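Local coordinates for catalase (Pseudomonas syringae, PDB 1M7S), which breaks hydrogen peroxide down into water and oxygen with the help of a heme group, protecting cells from its toxic effects, at residues T303-M308 and L345-N350. Sequence-based numbering, arbitrary orientation.
Sequences TEQVAM and LSLPVN. With HEM (protoporphyrin IX containing Fe), chain E.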
loop_
_atom_site.group_PDB
_atom_site.type_symbol
_atom_site.label_atom_id
_atom_site.label_comp_id
_atom_site.label_asym_id
_atom_site.label_seq_id
_atom_site.Cartn_x
_atom_site.Cartn_y
_atom_site.Cartn_z
ATOM N N THR A 303 20.282 -4.987 -1.389
ATOM C CA THR A 303 20.094 -5.286 -2.824
ATOM C C THR A 303 18.634 -5.136 -3.228
ATOM O O THR A 303 18.402 -4.565 -4.273
ATOM C CB THR A 303 20.590 -6.698 -3.159
ATOM O OG1 THR A 303 21.949 -6.838 -2.656
ATOM C CG2 THR A 303 20.585 -6.996 -4.655
ATOM N N GLU A 304 17.693 -5.632 -2.425
ATOM C CA GLU A 304 16.294 -5.541 -2.869
ATOM C C GLU A 304 15.838 -4.088 -2.820
ATOM O O GLU A 304 15.163 -3.647 -3.725
ATOM C CB GLU A 304 15.394 -6.425 -1.980
ATOM C CG GLU A 304 14.006 -6.622 -2.576
ATOM C CD GLU A 304 14.001 -7.253 -3.966
ATOM O OE1 GLU A 304 13.047 -6.965 -4.753
ATOM O OE2 GLU A 304 14.863 -8.058 -4.331
ATOM N N GLN A 305 16.153 -3.380 -1.703
ATOM C CA GLN A 305 15.667 -2.019 -1.562
ATOM C C GLN A 305 16.439 -0.921 -2.281
ATOM O O GLN A 305 15.904 0.219 -2.298
ATOM C CB GLN A 305 15.507 -1.666 -0.081
ATOM C CG GLN A 305 14.474 -2.474 0.671
ATOM C CD GLN A 305 14.275 -1.992 2.093
ATOM O OE1 GLN A 305 13.123 -1.884 2.497
ATOM N NE2 GLN A 305 15.362 -1.669 2.843
ATOM N N VAL A 306 17.555 -1.188 -2.926
ATOM C CA VAL A 306 18.268 -0.104 -3.602
ATOM C C VAL A 306 17.405 0.450 -4.723
ATOM O O VAL A 306 16.679 -0.265 -5.424
ATOM C CB VAL A 306 19.664 -0.556 -4.044
ATOM C CG1 VAL A 306 19.648 -1.529 -5.233
ATOM C CG2 VAL A 306 20.572 0.649 -4.301
ATOM N N ALA A 307 17.448 1.763 -4.916
ATOM C CA ALA A 307 16.637 2.487 -5.893
ATOM C C ALA A 307 17.564 3.147 -6.917
ATOM O O ALA A 307 18.200 4.157 -6.593
ATOM C CB ALA A 307 15.781 3.514 -5.161
ATOM N N MET A 308 17.775 2.462 -8.043
ATOM C CA MET A 308 18.640 3.016 -9.093
ATOM C C MET A 308 17.785 3.833 -10.053
ATOM O O MET A 308 16.757 3.290 -10.487
ATOM C CB MET A 308 19.271 1.866 -9.895
ATOM C CG MET A 308 20.134 0.879 -9.103
ATOM S SD MET A 308 21.666 1.779 -8.639
ATOM C CE MET A 308 22.579 0.415 -7.913
ATOM N N LEU A 345 13.803 6.934 -0.713
ATOM C CA LEU A 345 15.141 7.497 -0.825
ATOM C C LEU A 345 15.752 7.851 0.525
ATOM O O LEU A 345 16.950 8.137 0.526
ATOM C CB LEU A 345 15.185 8.714 -1.741
ATOM C CG LEU A 345 14.672 8.502 -3.165
ATOM C CD1 LEU A 345 15.239 9.608 -4.063
ATOM C CD2 LEU A 345 14.959 7.119 -3.701
ATOM N N SER A 346 15.007 7.763 1.615
ATOM C CA SER A 346 15.609 7.926 2.932
ATOM C C SER A 346 16.061 6.606 3.536
ATOM O O SER A 346 16.676 6.621 4.638
ATOM C CB SER A 346 14.603 8.668 3.831
ATOM O OG SER A 346 13.664 7.689 4.289
ATOM N N LEU A 347 15.919 5.446 2.884
ATOM C CA LEU A 347 16.432 4.187 3.406
ATOM C C LEU A 347 17.950 4.248 3.406
ATOM O O LEU A 347 18.532 4.843 2.509
ATOM C CB LEU A 347 15.978 2.962 2.560
ATOM C CG LEU A 347 14.464 2.752 2.485
ATOM C CD1 LEU A 347 14.103 1.602 1.511
ATOM C CD2 LEU A 347 13.873 2.372 3.871
ATOM N N PRO A 348 18.641 3.607 4.331
ATOM C CA PRO A 348 20.083 3.581 4.418
ATOM C C PRO A 348 20.812 3.437 3.098
ATOM O O PRO A 348 21.644 4.308 2.728
ATOM C CB PRO A 348 20.443 2.445 5.421
ATOM C CG PRO A 348 19.220 2.517 6.300
ATOM C CD PRO A 348 18.025 2.851 5.430
ATOM N N VAL A 349 20.478 2.473 2.266
ATOM C CA VAL A 349 21.189 2.221 1.019
ATOM C C VAL A 349 20.969 3.325 -0.012
ATOM O O VAL A 349 21.843 3.425 -0.911
ATOM C CB VAL A 349 20.844 0.813 0.463
ATOM C CG1 VAL A 349 19.422 0.809 -0.076
ATOM C CG2 VAL A 349 21.844 0.333 -0.567
ATOM N N ASN A 350 19.870 4.039 0.108
ATOM C CA ASN A 350 19.573 5.061 -0.879
ATOM C C ASN A 350 19.991 6.463 -0.449
ATOM O O ASN A 350 19.942 7.379 -1.282
ATOM C CB ASN A 350 18.076 5.022 -1.206
ATOM C CG ASN A 350 17.733 3.706 -1.882
ATOM O OD1 ASN A 350 18.535 3.217 -2.698
ATOM N ND2 ASN A 350 16.578 3.155 -1.571
HETATM C CHA HEM E . 15.178 -1.421 -14.203
HETATM C CHB HEM E . 18.593 -0.823 -17.581
HETATM C CHC HEM E . 15.257 0.887 -20.632
HETATM C CHD HEM E . 12.093 1.209 -16.954
HETATM C C1A HEM E . 16.380 -1.412 -14.871
HETATM C C2A HEM E . 17.653 -1.924 -14.310
HETATM C C3A HEM E . 18.592 -1.759 -15.241
HETATM C C4A HEM E . 17.952 -1.171 -16.406
HETATM C CMA HEM E . 20.090 -2.086 -15.172
HETATM C CAA HEM E . 17.746 -2.495 -12.885
HETATM C CBA HEM E . 18.347 -1.508 -11.828
HETATM C CGA HEM E . 18.567 -2.283 -10.501
HETATM O O1A HEM E . 17.800 -1.903 -9.582
HETATM O O2A HEM E . 19.500 -3.107 -10.571
HETATM C C1B HEM E . 18.004 -0.280 -18.691
HETATM C C2B HEM E . 18.697 0.147 -19.900
HETATM C C3B HEM E . 17.763 0.610 -20.756
HETATM C C4B HEM E . 16.488 0.499 -20.102
HETATM C CMB HEM E . 20.215 0.026 -20.093
HETATM C CAB HEM E . 17.888 1.157 -22.178
HETATM C CBB HEM E . 18.977 1.730 -22.651
HETATM C C1C HEM E . 14.167 1.216 -19.868
HETATM C C2C HEM E . 13.074 2.057 -20.300
HETATM C C3C HEM E . 12.213 2.170 -19.280
HETATM C C4C HEM E . 12.726 1.354 -18.200
HETATM C CMC HEM E . 12.961 2.769 -21.675
HETATM C CAC HEM E . 10.890 2.951 -19.163
HETATM C CBC HEM E . 10.692 4.172 -19.692
HETATM C C1D HEM E . 12.651 0.449 -15.918
HETATM C C2D HEM E . 11.991 0.190 -14.650
HETATM C C3D HEM E . 12.826 -0.526 -13.893
HETATM C C4D HEM E . 14.033 -0.737 -14.661
HETATM C CMD HEM E . 10.567 0.690 -14.350
HETATM C CAD HEM E . 12.606 -1.050 -12.445
HETATM C CBD HEM E . 13.268 -0.046 -11.432
HETATM C CGD HEM E . 12.949 -0.345 -9.979
HETATM O O1D HEM E . 13.791 0.098 -9.121
HETATM O O2D HEM E . 11.912 -0.956 -9.620
HETATM N NA HEM E . 16.608 -1.017 -16.158
HETATM N NB HEM E . 16.652 -0.035 -18.828
HETATM N NC HEM E . 13.919 0.772 -18.588
HETATM N ND HEM E . 13.919 -0.092 -15.864
HETATM FE FE HEM E . 15.286 -0.030 -17.338
HETATM O O HOH W 1 15.013 -2.114 -18.725
#
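On the propionate side of the catalase heme pocket, the chain leaving helix 299-304 meets the loop that follows helix 323-339, and Asn350 makes both hydrogen bonds across the contact, its amide reading the backbone either side of Val306. Its ND2 donates to Gln305 O at 3.1 Å, with that oxygen close to the amide plane and the N-H nearly straight at 161°; Gly344 O is a second acceptor for the same nitrogen. Its OD1 takes the N-H of Ala307 at 2.9 Å, the donor lying tilted from the carbonyl plane. With CG anti to its own carbonyl carbon (chi1 -65°), the amide is carried toward the 303-308 backbone, while Val306 places CG2 beside OD1. This two-pronged grip, with Arg339 on Glu304 O and Val306 O and Lys111 on Ala307 O, helps to hold the segment running on to Met308 of the heme pocket, whose CG lies 3.7 Å from heme propionate oxygen O1A. Val349 sets CG1 against Val306 CA, the two valines crossing near a right angle, and Ala307 CB meets Leu345 CD2 at 4.0 Å. Leu347 CD1 sits over the face of the Gln305 amide, 3.6 Å from CD, and Gln305 NE2 bonds to Asn366 O of the second subunit.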